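Local coordinates for uncharacterized protein (Bacteroides ovatus, PDB 4FS7) that is of unknown function but, as an extracellular leucine-rich repeat protein of the BspA type, probably binds other proteins, at residues Thr230-Ile235 against Thr253-Ile258; Ser247-Cys252 against Gly269-Asn274; Leu187-Leu192 against Leu210-Phe215; Arg200-Ala205 against Gly223-Ser228. One frame throughout, in Å; residues are numbered along the deposited sequence. Where two conformers were deposited one is given.

Overall arrangement
All four contacts join neighbouring coils of one leucine-rich repeat solenoid. Interactions 3 and 4 alternate along the chain, since 187-192, 200-205, 210-215 and 223-228 follow in that order; their centres lie about 14 Å apart, and Met213 and Leu210 of the first touch Phe204 of the second. Interactions 1 and 2 alternate likewise, centres about 11 Å apart, and meet through Phe272 packed on Ile258 and Leu255. Interactions 2 and 4 line up along the solenoid, about 10 Å between centres, while interactions 2 and 3 do not touch. Ethanediol, probably from the crystallisation liquor, sits on interaction 3.

Interaction 1: Thr230-Ile235 against Thr253-Ile258; sequences TGVKNI and TDLESI
Lys233 and Glu256 run side by side, pointing the same way from adjacent repeats, and close a salt bridge at their ends, with Lys233 NZ 2.9 Å from Glu256 OE2. The ammonium does not lie in the carboxylate plane but meets OE2 from above, 55° out of it. The lysine chain leaves with CG anti to the backbone N and stays extended until a bend at chi4 (70°) brings NZ over the oxygen.

The next pair, Asn234 and Ser257, stands on one face of the parallel strand pair. Ser257 OG donates to Asn234 OD1 at 2.7 Å, in the plane of the amide carbonyl and on a lone pair. A water bridges that same OD1 to Glu256 OE1, while another joins Ser257 OG to Ile235 O, so the polar face is tied together by direct and water-mediated bonds.

Ile235 and Ile258 stand on the opposite face, with loop residues Val232 and Leu255 joining their apolar side. Ile235 and Leu255 cross at about a right angle, Ile235 CG1 meeting Leu255 CD1 at 3.7 Å, whereas Val232 lies alongside Leu255. The backbones pair as well: Lys233 O receives Glu256 N at 2.7 Å and, more weakly, Ser257 N, and Ile235 N donates to Ser257 O at 3.0 Å.

The touching parts run only 12° apart, in keeping with stacked repeats. Strand 234-237 forms an outermost strand of a four-stranded parallel sheet; strand 257-260 pairs with it and, beyond, with strand 280-283, while Phe249 and Phe272 from the loops pack against Ile235 and Ile258.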
loop_
_atom_site.group_PDB
_atom_site.type_symbol
_atom_site.label_atom_id
_atom_site.label_comp_id
_atom_site.label_asym_id
_atom_site.label_seq_id
_atom_site.Cartn_x
_atom_site.Cartn_y
_atom_site.Cartn_z
ATOM N N THR A 230 -1.809 8.241 -0.084
ATOM C CA THR A 230 -2.538 8.230 -1.325
ATOM C C THR A 230 -3.248 9.555 -1.560
ATOM O O THR A 230 -3.193 10.459 -0.719
ATOM C CB THR A 230 -3.503 7.039 -1.407
ATOM O OG1 THR A 230 -4.504 7.168 -0.385
ATOM C CG2 THR A 230 -2.755 5.682 -1.361
ATOM N N GLY A 231 -3.918 9.671 -2.706
ATOM C CA GLY A 231 -4.539 10.914 -3.122
ATOM C C GLY A 231 -6.029 10.975 -2.820
ATOM O O GLY A 231 -6.709 11.876 -3.328
ATOM N N VAL A 232 -6.558 10.047 -2.022
ATOM C CA VAL A 232 -7.995 9.991 -1.808
ATOM C C VAL A 232 -8.515 11.261 -1.135
ATOM O O VAL A 232 -7.862 11.849 -0.267
ATOM C CB VAL A 232 -8.370 8.739 -0.964
ATOM C CG1 VAL A 232 -8.045 7.465 -1.812
ATOM C CG2 VAL A 232 -7.636 8.722 0.391
ATOM N N LYS A 233 -9.712 11.687 -1.543
ATOM C CA LYS A 233 -10.300 12.956 -1.056
ATOM C C LYS A 233 -11.415 12.767 -0.047
ATOM O O LYS A 233 -11.465 13.474 0.953
ATOM C CB LYS A 233 -10.841 13.760 -2.247
ATOM C CG LYS A 233 -11.418 15.144 -1.867
ATOM C CD LYS A 233 -12.131 15.797 -3.094
ATOM C CE LYS A 233 -12.199 17.322 -3.007
ATOM N NZ LYS A 233 -10.839 17.967 -3.189
ATOM N N ASN A 234 -12.337 11.829 -0.296
ATOM C CA ASN A 234 -13.476 11.579 0.580
ATOM C C ASN A 234 -13.648 10.086 0.699
ATOM O O ASN A 234 -13.880 9.403 -0.299
ATOM C CB ASN A 234 -14.767 12.220 0.039
ATOM C CG ASN A 234 -14.663 13.714 -0.072
ATOM O OD1 ASN A 234 -14.664 14.448 0.942
ATOM N ND2 ASN A 234 -14.539 14.186 -1.265
ATOM N N ILE A 235 -13.471 9.547 1.893
ATOM C CA ILE A 235 -13.566 8.137 2.119
ATOM C C ILE A 235 -14.839 7.822 2.887
ATOM O O ILE A 235 -15.152 8.423 3.926
ATOM C CB ILE A 235 -12.306 7.636 2.913
ATOM C CG1 ILE A 235 -11.110 7.583 1.990
ATOM C CG2 ILE A 235 -12.547 6.253 3.553
ATOM C CD1 ILE A 235 -11.169 6.457 0.907
ATOM N N THR A 253 -2.575 13.547 2.539
ATOM C CA THR A 253 -2.654 15.005 2.650
ATOM C C THR A 253 -3.834 15.643 1.907
ATOM O O THR A 253 -4.167 16.806 2.157
ATOM C CB THR A 253 -1.336 15.655 2.141
ATOM O OG1 THR A 253 -1.149 15.353 0.770
ATOM C CG2 THR A 253 -0.154 15.179 2.950
ATOM N N ASP A 254 -4.472 14.887 1.020
ATOM C CA ASP A 254 -5.585 15.371 0.232
ATOM C C ASP A 254 -6.929 14.919 0.771
ATOM O O ASP A 254 -7.991 15.317 0.288
ATOM C CB ASP A 254 -5.447 14.924 -1.234
ATOM C CG ASP A 254 -4.243 15.508 -1.901
ATOM O OD1 ASP A 254 -3.917 16.636 -1.535
ATOM O OD2 ASP A 254 -3.611 14.822 -2.746
ATOM N N LEU A 255 -6.921 14.120 1.826
ATOM C CA LEU A 255 -8.111 13.521 2.391
ATOM C C LEU A 255 -8.830 14.576 3.203
ATOM O O LEU A 255 -8.283 15.074 4.207
ATOM C CB LEU A 255 -7.742 12.323 3.258
ATOM C CG LEU A 255 -8.855 11.555 3.929
ATOM C CD1 LEU A 255 -9.856 10.976 2.926
ATOM C CD2 LEU A 255 -8.245 10.430 4.779
ATOM N N GLU A 256 -10.048 14.908 2.791
ATOM C CA GLU A 256 -10.846 15.971 3.388
ATOM C C GLU A 256 -11.951 15.518 4.317
ATOM O O GLU A 256 -12.345 16.258 5.221
ATOM C CB GLU A 256 -11.434 16.849 2.301
ATOM C CG GLU A 256 -10.413 17.602 1.501
ATOM C CD GLU A 256 -11.027 18.442 0.359
ATOM O OE1 GLU A 256 -12.279 18.614 0.324
ATOM O OE2 GLU A 256 -10.251 18.944 -0.478
ATOM N N SER A 257 -12.536 14.371 4.059
ATOM C CA SER A 257 -13.572 13.830 4.904
ATOM C C SER A 257 -13.488 12.327 4.978
ATOM O O SER A 257 -13.099 11.657 4.010
ATOM C CB SER A 257 -14.994 14.204 4.497
ATOM O OG SER A 257 -15.392 13.518 3.356
ATOM N N ILE A 258 -13.931 11.779 6.100
ATOM C CA ILE A 258 -14.071 10.367 6.356
ATOM C C ILE A 258 -15.371 10.042 7.061
ATOM O O ILE A 258 -15.838 10.806 7.915
ATOM C CB ILE A 258 -12.835 9.746 7.118
ATOM C CG1 ILE A 258 -12.747 10.115 8.608
ATOM C CG2 ILE A 258 -11.556 10.092 6.370
ATOM C CD1 ILE A 258 -13.466 9.117 9.538
HETATM O O HOH W 1 -5.115 12.076 0.430
HETATM O O HOH W 2 -1.174 11.966 0.438
HETATM O O HOH W 3 -14.592 17.412 0.843
HETATM O O HOH W 4 -16.480 10.987 3.826
#

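Interaction 2: Ser247-Cys252 against Gly269-Asn274; sequences SVFYGC and GSLFYN
Phe249 and Phe272 occupy matching places in successive coils of the leucine-rich repeat solenoid, where turn-rich loops stack instead of strands. Their rings are nearly parallel, 16° between planes, but slid apart with centroids 5.4 Å from each other, so they barely overlap. The slide brings Phe272 CE1 to 3.5 Å from Phe249 CD2 and lets Phe272 CD1 approach Phe249 CB. A second bump is Leu271: its CD2 comes to the edge of the Phe249 ring, and its CD1 lies 3.7 Å from Val248 CG2, the two aliphatic chains lying side by side. Thus the leucine fits into the notch between the valine branch and the phenylalanine rim.

Further along the loops, Tyr250 and Tyr273 repeat the slipped pairing, with planes 21° apart. CG of Tyr250 is anti to the backbone N (chi1 -175°), which lays the ring alongside Tyr273, with Tyr273 O over one face. Tyr294 stacks on Tyr273 in turn, continuing the row of rings into the next coil.

Three backbone bonds fix the spacing: Ser247 N to Gly269 O, Phe249 N to Leu271 O and Gly251 N to Tyr273 O, the last 2.8 Å long. Gly251 has a positive phi, and a CB there would be crowded by Tyr250 CD1. At the outer end, Asn274 ND2 makes a weak hydrogen bond to Tyr250 OH at 3.1 Å.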
loop_
_atom_site.group_PDB
_atom_site.type_symbol
_atom_site.label_atom_id
_atom_site.label_comp_id
_atom_site.label_asym_id
_atom_site.label_seq_id
_atom_site.Cartn_x
_atom_site.Cartn_y
_atom_site.Cartn_z
ATOM N N SER A 247 -2.943 2.405 10.756
ATOM C CA SER A 247 -2.278 3.393 9.930
ATOM C C SER A 247 -2.710 3.314 8.450
ATOM O O SER A 247 -1.957 3.695 7.573
ATOM C CB SER A 247 -0.749 3.270 10.036
ATOM O OG SER A 247 -0.341 3.293 11.409
ATOM N N VAL A 248 -3.952 2.901 8.189
ATOM C CA VAL A 248 -4.358 2.600 6.848
ATOM C C VAL A 248 -4.273 3.813 5.942
ATOM O O VAL A 248 -3.952 3.657 4.777
ATOM C CB VAL A 248 -5.753 1.944 6.787
ATOM C CG1 VAL A 248 -6.220 1.729 5.348
ATOM C CG2 VAL A 248 -5.795 0.630 7.556
ATOM N N PHE A 249 -4.614 4.995 6.476
ATOM C CA PHE A 249 -4.601 6.198 5.735
ATOM C C PHE A 249 -3.514 7.168 6.225
ATOM O O PHE A 249 -3.593 8.397 6.061
ATOM C CB PHE A 249 -5.972 6.895 5.788
ATOM C CG PHE A 249 -7.051 6.076 5.161
ATOM C CD1 PHE A 249 -7.282 6.122 3.778
ATOM C CD2 PHE A 249 -7.807 5.201 5.919
ATOM C CE1 PHE A 249 -8.255 5.339 3.187
ATOM C CE2 PHE A 249 -8.772 4.438 5.347
ATOM C CZ PHE A 249 -8.997 4.480 3.971
ATOM N N TYR A 250 -2.446 6.622 6.772
ATOM C CA TYR A 250 -1.406 7.457 7.363
ATOM C C TYR A 250 -0.911 8.518 6.418
ATOM O O TYR A 250 -0.492 8.232 5.302
ATOM C CB TYR A 250 -0.215 6.570 7.781
ATOM C CG TYR A 250 0.845 7.326 8.512
ATOM C CD1 TYR A 250 1.791 8.062 7.819
ATOM C CD2 TYR A 250 0.876 7.376 9.885
ATOM C CE1 TYR A 250 2.723 8.858 8.475
ATOM C CE2 TYR A 250 1.837 8.140 10.548
ATOM C CZ TYR A 250 2.729 8.884 9.843
ATOM O OH TYR A 250 3.623 9.666 10.579
ATOM N N GLY A 251 -0.920 9.781 6.858
ATOM C CA GLY A 251 -0.293 10.833 6.136
ATOM C C GLY A 251 -0.934 11.276 4.841
ATOM O O GLY A 251 -0.295 11.957 4.048
ATOM N N CYS A 252 -2.173 10.844 4.576
ATOM C CA CYS A 252 -2.870 11.270 3.352
ATOM C C CYS A 252 -3.112 12.766 3.442
ATOM O O CYS A 252 -3.776 13.204 4.331
ATOM C CB CYS A 252 -4.184 10.543 3.164
ATOM S SG CYS A 252 -3.991 8.811 2.717
ATOM N N GLY A 269 -4.893 1.170 15.354
ATOM C CA GLY A 269 -4.510 2.506 15.718
ATOM C C GLY A 269 -4.019 3.353 14.565
ATOM O O GLY A 269 -3.692 2.863 13.488
ATOM N N SER A 270 -3.943 4.653 14.824
ATOM C CA SER A 270 -3.273 5.616 13.942
ATOM C C SER A 270 -3.847 5.705 12.530
ATOM O O SER A 270 -3.139 6.063 11.602
ATOM C CB SER A 270 -1.785 5.294 13.867
ATOM O OG SER A 270 -1.170 5.379 15.162
ATOM N N LEU A 271 -5.151 5.467 12.361
ATOM C CA LEU A 271 -5.703 5.347 11.025
ATOM C C LEU A 271 -5.503 6.578 10.176
ATOM O O LEU A 271 -5.189 6.468 8.997
ATOM C CB LEU A 271 -7.192 4.991 11.004
ATOM C CG LEU A 271 -7.487 3.877 9.927
ATOM C CD1 LEU A 271 -7.008 2.550 10.526
ATOM C CD2 LEU A 271 -8.982 3.813 9.650
ATOM N N PHE A 272 -5.726 7.763 10.762
ATOM C CA PHE A 272 -5.642 9.035 10.071
ATOM C C PHE A 272 -4.548 9.909 10.627
ATOM O O PHE A 272 -4.579 11.141 10.517
ATOM C CB PHE A 272 -6.987 9.760 10.087
ATOM C CG PHE A 272 -8.099 8.929 9.517
ATOM C CD1 PHE A 272 -8.174 8.682 8.151
ATOM C CD2 PHE A 272 -9.034 8.348 10.318
ATOM C CE1 PHE A 272 -9.171 7.901 7.643
ATOM C CE2 PHE A 272 -10.060 7.532 9.790
ATOM C CZ PHE A 272 -10.076 7.297 8.436
ATOM N N TYR A 273 -3.511 9.270 11.175
ATOM C CA TYR A 273 -2.384 10.004 11.729
ATOM C C TYR A 273 -1.770 10.901 10.658
ATOM O O TYR A 273 -1.474 10.440 9.546
ATOM C CB TYR A 273 -1.372 8.978 12.223
ATOM C CG TYR A 273 -0.321 9.422 13.234
ATOM C CD1 TYR A 273 0.643 10.355 12.943
ATOM C CD2 TYR A 273 -0.274 8.823 14.502
ATOM C CE1 TYR A 273 1.584 10.735 13.901
ATOM C CE2 TYR A 273 0.688 9.193 15.426
ATOM C CZ TYR A 273 1.600 10.137 15.114
ATOM O OH TYR A 273 2.553 10.495 16.045
ATOM N N ASN A 274 -1.575 12.178 10.978
ATOM C CA ASN A 274 -0.977 13.134 10.078
ATOM C C ASN A 274 -1.777 13.384 8.804
ATOM O O ASN A 274 -1.229 13.841 7.802
ATOM C CB ASN A 274 0.496 12.787 9.762
ATOM C CG ASN A 274 1.465 13.227 10.843
ATOM O OD1 ASN A 274 1.193 14.137 11.585
ATOM N ND2 ASN A 274 2.592 12.568 10.933
#

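Interaction 3: Leu187-Leu192 against Leu210-Phe215; sequences LKSIKL and LENMEF. With EDO (1,2-ethanediol), chain B.
Asn212 reaches across to Ser189 from the neighbouring repeat, and its side chain can be followed outward atom by atom. CB lies 3.6 Å from Ser189 OG. Beyond it CG, held beside the backbone N and anti to the carbonyl carbon (chi1 -51°), sets the amide so that its two ends serve different partners. ND2 donates to Ser189 OG at 3.0 Å, a fairly straight bond (161°) with the oxygen close to the amide plane. OD1 faces the other way and accepts from O2 of 1,2-ethanediol at 2.7 Å, a guest probably left by the crystallisation liquor. An alanine at Ser189 would keep CB but is likely to leave the Asn212 amide nitrogen without this acceptor and its amide freer to turn.

Beneath the amide the backbones are bridged at Ser189 and Asn212. Lys188 O accepts from both Glu211 N and Asn212 N, the former from above the carbonyl plane and the latter within it, and Ile190 N donates to Asn212 O at 3.0 Å. Farther along, direct pairing gives way to water: one links Ile190 O to Glu214 N, another Leu192 N to Glu214 O.

On the inner side selenomethionine Met213, in the conformer described (a second was modelled), lies beside Ile190, whose CG2 touches Met213 CG at 3.6 Å, while Leu192 CD1 meets that carbon at 3.7 Å; this conformer also touches Phe204 and Leu227. The chemistry is therefore divided: apolar carbons pack inward, whereas the outward side uses amide, hydroxyl and solvent, and the Asn212 carbonyl can evidently take a hydroxyl donor from a small molecule.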
loop_
_atom_site.group_PDB
_atom_site.type_symbol
_atom_site.label_atom_id
_atom_site.label_comp_id
_atom_site.label_asym_id
_atom_site.label_seq_id
_atom_site.Cartn_x
_atom_site.Cartn_y
_atom_site.Cartn_z
ATOM N N LEU A 187 -0.147 6.525 -10.551
ATOM C CA LEU A 187 -1.363 5.723 -10.667
ATOM C C LEU A 187 -2.534 6.535 -10.079
ATOM O O LEU A 187 -2.614 6.720 -8.883
ATOM C CB LEU A 187 -1.183 4.375 -9.957
ATOM C CG LEU A 187 -2.298 3.356 -10.130
ATOM C CD1 LEU A 187 -2.429 2.913 -11.601
ATOM C CD2 LEU A 187 -2.024 2.175 -9.240
ATOM N N LYS A 188 -3.424 7.028 -10.927
ATOM C CA LYS A 188 -4.574 7.839 -10.482
ATOM C C LYS A 188 -5.813 7.033 -10.166
ATOM O O LYS A 188 -6.659 7.476 -9.388
ATOM C CB LYS A 188 -4.883 8.903 -11.532
ATOM C CG LYS A 188 -5.907 9.939 -11.161
ATOM C CD LYS A 188 -6.108 11.000 -12.252
ATOM C CE LYS A 188 -4.870 11.388 -13.031
ATOM N NZ LYS A 188 -3.831 12.149 -12.243
ATOM N N SER A 189 -5.931 5.869 -10.806
ATOM C CA SER A 189 -7.112 5.042 -10.706
ATOM C C SER A 189 -6.735 3.567 -10.752
ATOM O O SER A 189 -5.735 3.203 -11.363
ATOM C CB SER A 189 -8.019 5.305 -11.907
ATOM O OG SER A 189 -8.227 6.683 -12.160
ATOM N N ILE A 190 -7.594 2.736 -10.196
ATOM C CA ILE A 190 -7.502 1.305 -10.407
ATOM C C ILE A 190 -8.877 0.707 -10.271
ATOM O O ILE A 190 -9.650 1.075 -9.367
ATOM C CB ILE A 190 -6.480 0.620 -9.446
ATOM C CG1 ILE A 190 -6.186 -0.811 -9.903
ATOM C CG2 ILE A 190 -6.906 0.713 -8.019
ATOM C CD1 ILE A 190 -4.990 -1.440 -9.221
ATOM N N LYS A 191 -9.185 -0.242 -11.147
ATOM C CA LYS A 191 -10.373 -1.074 -11.055
ATOM C C LYS A 191 -10.026 -2.351 -10.319
ATOM O O LYS A 191 -9.252 -3.159 -10.794
ATOM C CB LYS A 191 -10.924 -1.361 -12.451
ATOM C CG LYS A 191 -12.191 -2.200 -12.436
ATOM C CD LYS A 191 -12.836 -2.334 -13.812
ATOM C CE LYS A 191 -14.134 -3.182 -13.754
ATOM N NZ LYS A 191 -15.061 -2.725 -12.642
ATOM N N LEU A 192 -10.601 -2.540 -9.149
ATOM C CA LEU A 192 -10.302 -3.686 -8.345
ATOM C C LEU A 192 -11.032 -4.907 -8.887
ATOM O O LEU A 192 -12.139 -4.793 -9.408
ATOM C CB LEU A 192 -10.675 -3.411 -6.886
ATOM C CG LEU A 192 -9.836 -2.331 -6.191
ATOM C CD1 LEU A 192 -10.386 -2.090 -4.777
ATOM C CD2 LEU A 192 -8.348 -2.734 -6.101
ATOM N N LEU A 210 -3.339 8.499 -6.354
ATOM C CA LEU A 210 -4.447 7.555 -6.456
ATOM C C LEU A 210 -5.693 8.184 -5.819
ATOM O O LEU A 210 -5.704 8.462 -4.627
ATOM C CB LEU A 210 -4.085 6.226 -5.773
ATOM C CG LEU A 210 -5.157 5.138 -5.747
ATOM C CD1 LEU A 210 -5.501 4.667 -7.181
ATOM C CD2 LEU A 210 -4.719 4.008 -4.866
ATOM N N GLU A 211 -6.701 8.382 -6.666
ATOM C CA GLU A 211 -7.954 9.046 -6.310
ATOM C C GLU A 211 -9.182 8.182 -6.562
ATOM O O GLU A 211 -10.186 8.300 -5.852
ATOM C CB GLU A 211 -8.107 10.373 -7.119
ATOM C CG GLU A 211 -7.245 11.572 -6.648
ATOM C CD GLU A 211 -7.216 12.747 -7.646
ATOM O OE1 GLU A 211 -7.478 12.533 -8.855
ATOM O OE2 GLU A 211 -6.874 13.883 -7.227
ATOM N N ASN A 212 -9.168 7.364 -7.624
ATOM C CA ASN A 212 -10.374 6.646 -8.060
ATOM C C ASN A 212 -10.199 5.161 -7.823
ATOM O O ASN A 212 -9.388 4.495 -8.483
ATOM C CB ASN A 212 -10.626 6.930 -9.545
ATOM C CG ASN A 212 -10.620 8.423 -9.869
ATOM O OD1 ASN A 212 -11.467 9.169 -9.338
ATOM N ND2 ASN A 212 -9.684 8.888 -10.688
HETATM N N MSE A 213 -10.930 4.655 -6.851
HETATM C CA MSE A 213 -10.908 3.237 -6.474
HETATM C C MSE A 213 -12.171 2.928 -5.710
HETATM O O MSE A 213 -12.381 3.401 -4.598
HETATM C CB MSE A 213 -9.675 2.885 -5.673
HETATM C CG MSE A 213 -9.436 1.381 -5.591
HETATM SE SE MSE A 213 -7.860 0.912 -4.527
HETATM C CE MSE A 213 -8.354 1.946 -2.970
ATOM N N GLU A 214 -13.058 2.183 -6.336
ATOM C CA GLU A 214 -14.311 1.780 -5.707
ATOM C C GLU A 214 -14.100 0.459 -5.032
ATOM O O GLU A 214 -13.435 -0.422 -5.573
ATOM C CB GLU A 214 -15.386 1.698 -6.757
ATOM C CG GLU A 214 -15.757 3.085 -7.236
ATOM C CD GLU A 214 -16.340 3.950 -6.111
ATOM O OE1 GLU A 214 -17.343 3.513 -5.498
ATOM O OE2 GLU A 214 -15.787 5.041 -5.817
ATOM N N PHE A 215 -14.647 0.290 -3.843
ATOM C CA PHE A 215 -14.549 -0.955 -3.112
ATOM C C PHE A 215 -15.645 -1.923 -3.526
ATOM O O PHE A 215 -16.818 -1.595 -3.418
ATOM C CB PHE A 215 -14.725 -0.698 -1.628
ATOM C CG PHE A 215 -13.719 0.232 -1.008
ATOM C CD1 PHE A 215 -12.373 0.159 -1.292
ATOM C CD2 PHE A 215 -14.150 1.171 -0.072
ATOM C CE1 PHE A 215 -11.458 1.019 -0.673
ATOM C CE2 PHE A 215 -13.254 1.998 0.564
ATOM C CZ PHE A 215 -11.914 1.937 0.276
HETATM C C1 EDO B . -14.183 10.859 -6.773
HETATM O O1 EDO B . -13.862 11.595 -7.940
HETATM C C2 EDO B . -13.216 9.715 -6.525
HETATM O O2 EDO B . -13.402 8.729 -7.558
HETATM O O HOH W 5 -12.458 1.485 -9.024
HETATM O O HOH W 6 -12.817 -0.936 -8.166
#

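Interaction 4: Arg200-Ala205 against Gly223-Ser228; sequences RDYCFA and GDFALS
Arg200 O faces the methyl of Ala226 at 3.8 Å, starting a loop stacked on its counterpart in the next repeat. Asp201 follows with CG anti to the carbonyl carbon, which lets OD1 accept from Asp224 N at 2.9 Å; the donor stands 52° out of the carboxylate plane. The two carboxylates stack almost parallel, 3° apart, with Asp201 OD2 and Asp224 OD2 4.2 Å from each other. A water donating to both probably eases the repulsion, and Asp224 OD1 also accepts from Lys246 N. A leucine in place of Asp201 would probably leave Asp224 N without its acceptor and the bridging water with one mate fewer.

At Tyr202 the backbone N donates to Asp224 O, which also lies over one face of the tyrosine ring. That ring lies nearly parallel to the Phe225 ring (6°) but slid aside, barely overlapping, with OH 3.4 Å from Phe225 CD2. Next, Phe204 N bonds Ala226 O at 2.9 Å, while Phe204 CB touches Leu227 CD2. Ala205 ends the walk, CA-H against Ser228 O.

Each loop contains a type II then a type I beta turn, equivalent residues meeting, as is characteristic of stacked coils in a leucine-rich repeat solenoid.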
loop_
_atom_site.group_PDB
_atom_site.type_symbol
_atom_site.label_atom_id
_atom_site.label_comp_id
_atom_site.label_asym_id
_atom_site.label_seq_id
_atom_site.Cartn_x
_atom_site.Cartn_y
_atom_site.Cartn_z
ATOM N N ARG A 200 -3.721 -6.381 1.293
ATOM C CA ARG A 200 -2.714 -6.546 2.327
ATOM C C ARG A 200 -1.928 -5.277 2.601
ATOM O O ARG A 200 -2.099 -4.247 1.951
ATOM C CB ARG A 200 -1.806 -7.732 1.981
ATOM C CG ARG A 200 -2.530 -9.070 2.071
ATOM C CD ARG A 200 -1.555 -10.235 2.016
ATOM N NE ARG A 200 -2.196 -11.536 2.190
ATOM C CZ ARG A 200 -1.695 -12.699 1.733
ATOM N NH1 ARG A 200 -0.560 -12.705 1.027
ATOM N NH2 ARG A 200 -2.356 -13.853 1.927
ATOM N N ASP A 201 -1.034 -5.376 3.576
ATOM C CA ASP A 201 -0.294 -4.213 4.074
ATOM C C ASP A 201 0.433 -3.483 2.975
ATOM O O ASP A 201 1.013 -4.121 2.088
ATOM C CB ASP A 201 0.749 -4.638 5.132
ATOM C CG ASP A 201 0.208 -5.352 6.349
ATOM O OD1 ASP A 201 -0.976 -5.377 6.597
ATOM O OD2 ASP A 201 1.047 -5.892 7.119
ATOM N N TYR A 202 0.492 -2.147 3.020
ATOM C CA TYR A 202 1.270 -1.312 2.142
ATOM C C TYR A 202 0.872 -1.404 0.681
ATOM O O TYR A 202 1.589 -0.840 -0.130
ATOM C CB TYR A 202 2.769 -1.636 2.289
ATOM C CG TYR A 202 3.298 -1.354 3.665
ATOM C CD1 TYR A 202 3.636 -0.067 4.070
ATOM C CD2 TYR A 202 3.444 -2.367 4.549
ATOM C CE1 TYR A 202 4.132 0.168 5.363
ATOM C CE2 TYR A 202 3.916 -2.141 5.865
ATOM C CZ TYR A 202 4.232 -0.865 6.252
ATOM O OH TYR A 202 4.709 -0.648 7.528
ATOM N N CYS A 203 -0.271 -1.992 0.340
ATOM C CA CYS A 203 -0.531 -2.292 -1.078
ATOM C C CYS A 203 -0.416 -1.067 -1.992
ATOM O O CYS A 203 0.165 -1.160 -3.076
ATOM C CB CYS A 203 -1.885 -2.975 -1.202
ATOM S SG CYS A 203 -2.234 -3.632 -2.810
ATOM N N PHE A 204 -1.027 0.052 -1.560
ATOM C CA PHE A 204 -1.051 1.277 -2.338
ATOM C C PHE A 204 -0.319 2.398 -1.608
ATOM O O PHE A 204 -0.477 3.563 -1.955
ATOM C CB PHE A 204 -2.472 1.712 -2.703
ATOM C CG PHE A 204 -3.217 0.700 -3.498
ATOM C CD1 PHE A 204 -3.011 0.612 -4.885
ATOM C CD2 PHE A 204 -4.092 -0.178 -2.904
ATOM C CE1 PHE A 204 -3.658 -0.301 -5.645
ATOM C CE2 PHE A 204 -4.770 -1.111 -3.694
ATOM C CZ PHE A 204 -4.566 -1.129 -5.061
ATOM N N ALA A 205 0.573 2.059 -0.666
ATOM C CA ALA A 205 1.316 3.105 0.032
ATOM C C ALA A 205 2.128 3.949 -0.917
ATOM O O ALA A 205 2.792 3.407 -1.781
ATOM C CB ALA A 205 2.181 2.499 1.125
ATOM N N GLY A 223 -5.216 -3.792 4.991
ATOM C CA GLY A 223 -4.075 -3.994 5.854
ATOM C C GLY A 223 -3.373 -2.703 6.277
ATOM O O GLY A 223 -3.727 -1.569 5.886
ATOM N N ASP A 224 -2.358 -2.887 7.093
ATOM C CA ASP A 224 -1.623 -1.792 7.661
ATOM C C ASP A 224 -1.028 -0.901 6.568
ATOM O O ASP A 224 -0.444 -1.415 5.612
ATOM C CB ASP A 224 -0.452 -2.281 8.550
ATOM C CG ASP A 224 -0.859 -3.076 9.781
ATOM O OD1 ASP A 224 -2.051 -3.216 10.066
ATOM O OD2 ASP A 224 0.079 -3.550 10.459
ATOM N N PHE A 225 -1.201 0.414 6.660
ATOM C CA PHE A 225 -0.678 1.363 5.709
ATOM C C PHE A 225 -1.162 1.131 4.266
ATOM O O PHE A 225 -0.585 1.639 3.327
ATOM C CB PHE A 225 0.872 1.410 5.713
ATOM C CG PHE A 225 1.470 1.953 6.971
ATOM C CD1 PHE A 225 1.726 3.328 7.100
ATOM C CD2 PHE A 225 1.842 1.123 7.993
ATOM C CE1 PHE A 225 2.303 3.833 8.246
ATOM C CE2 PHE A 225 2.421 1.660 9.153
ATOM C CZ PHE A 225 2.652 2.984 9.248
ATOM N N ALA A 226 -2.284 0.415 4.066
ATOM C CA ALA A 226 -2.653 0.019 2.698
ATOM C C ALA A 226 -2.938 1.151 1.764
ATOM O O ALA A 226 -2.699 1.026 0.550
ATOM C CB ALA A 226 -3.805 -0.986 2.694
ATOM N N LEU A 227 -3.469 2.247 2.315
ATOM C CA LEU A 227 -3.803 3.429 1.528
ATOM C C LEU A 227 -3.048 4.638 2.073
ATOM O O LEU A 227 -3.497 5.765 1.909
ATOM C CB LEU A 227 -5.322 3.644 1.485
ATOM C CG LEU A 227 -6.104 2.601 0.689
ATOM C CD1 LEU A 227 -7.613 2.758 0.927
ATOM C CD2 LEU A 227 -5.763 2.802 -0.784
ATOM N N SER A 228 -1.892 4.427 2.669
ATOM C CA SER A 228 -1.114 5.536 3.221
ATOM C C SER A 228 -0.514 6.376 2.128
ATOM O O SER A 228 -0.039 5.867 1.098
ATOM C CB SER A 228 -0.026 4.960 4.105
ATOM O OG SER A 228 0.869 5.954 4.539
HETATM O O HOH W 7 2.500 -4.308 9.318
#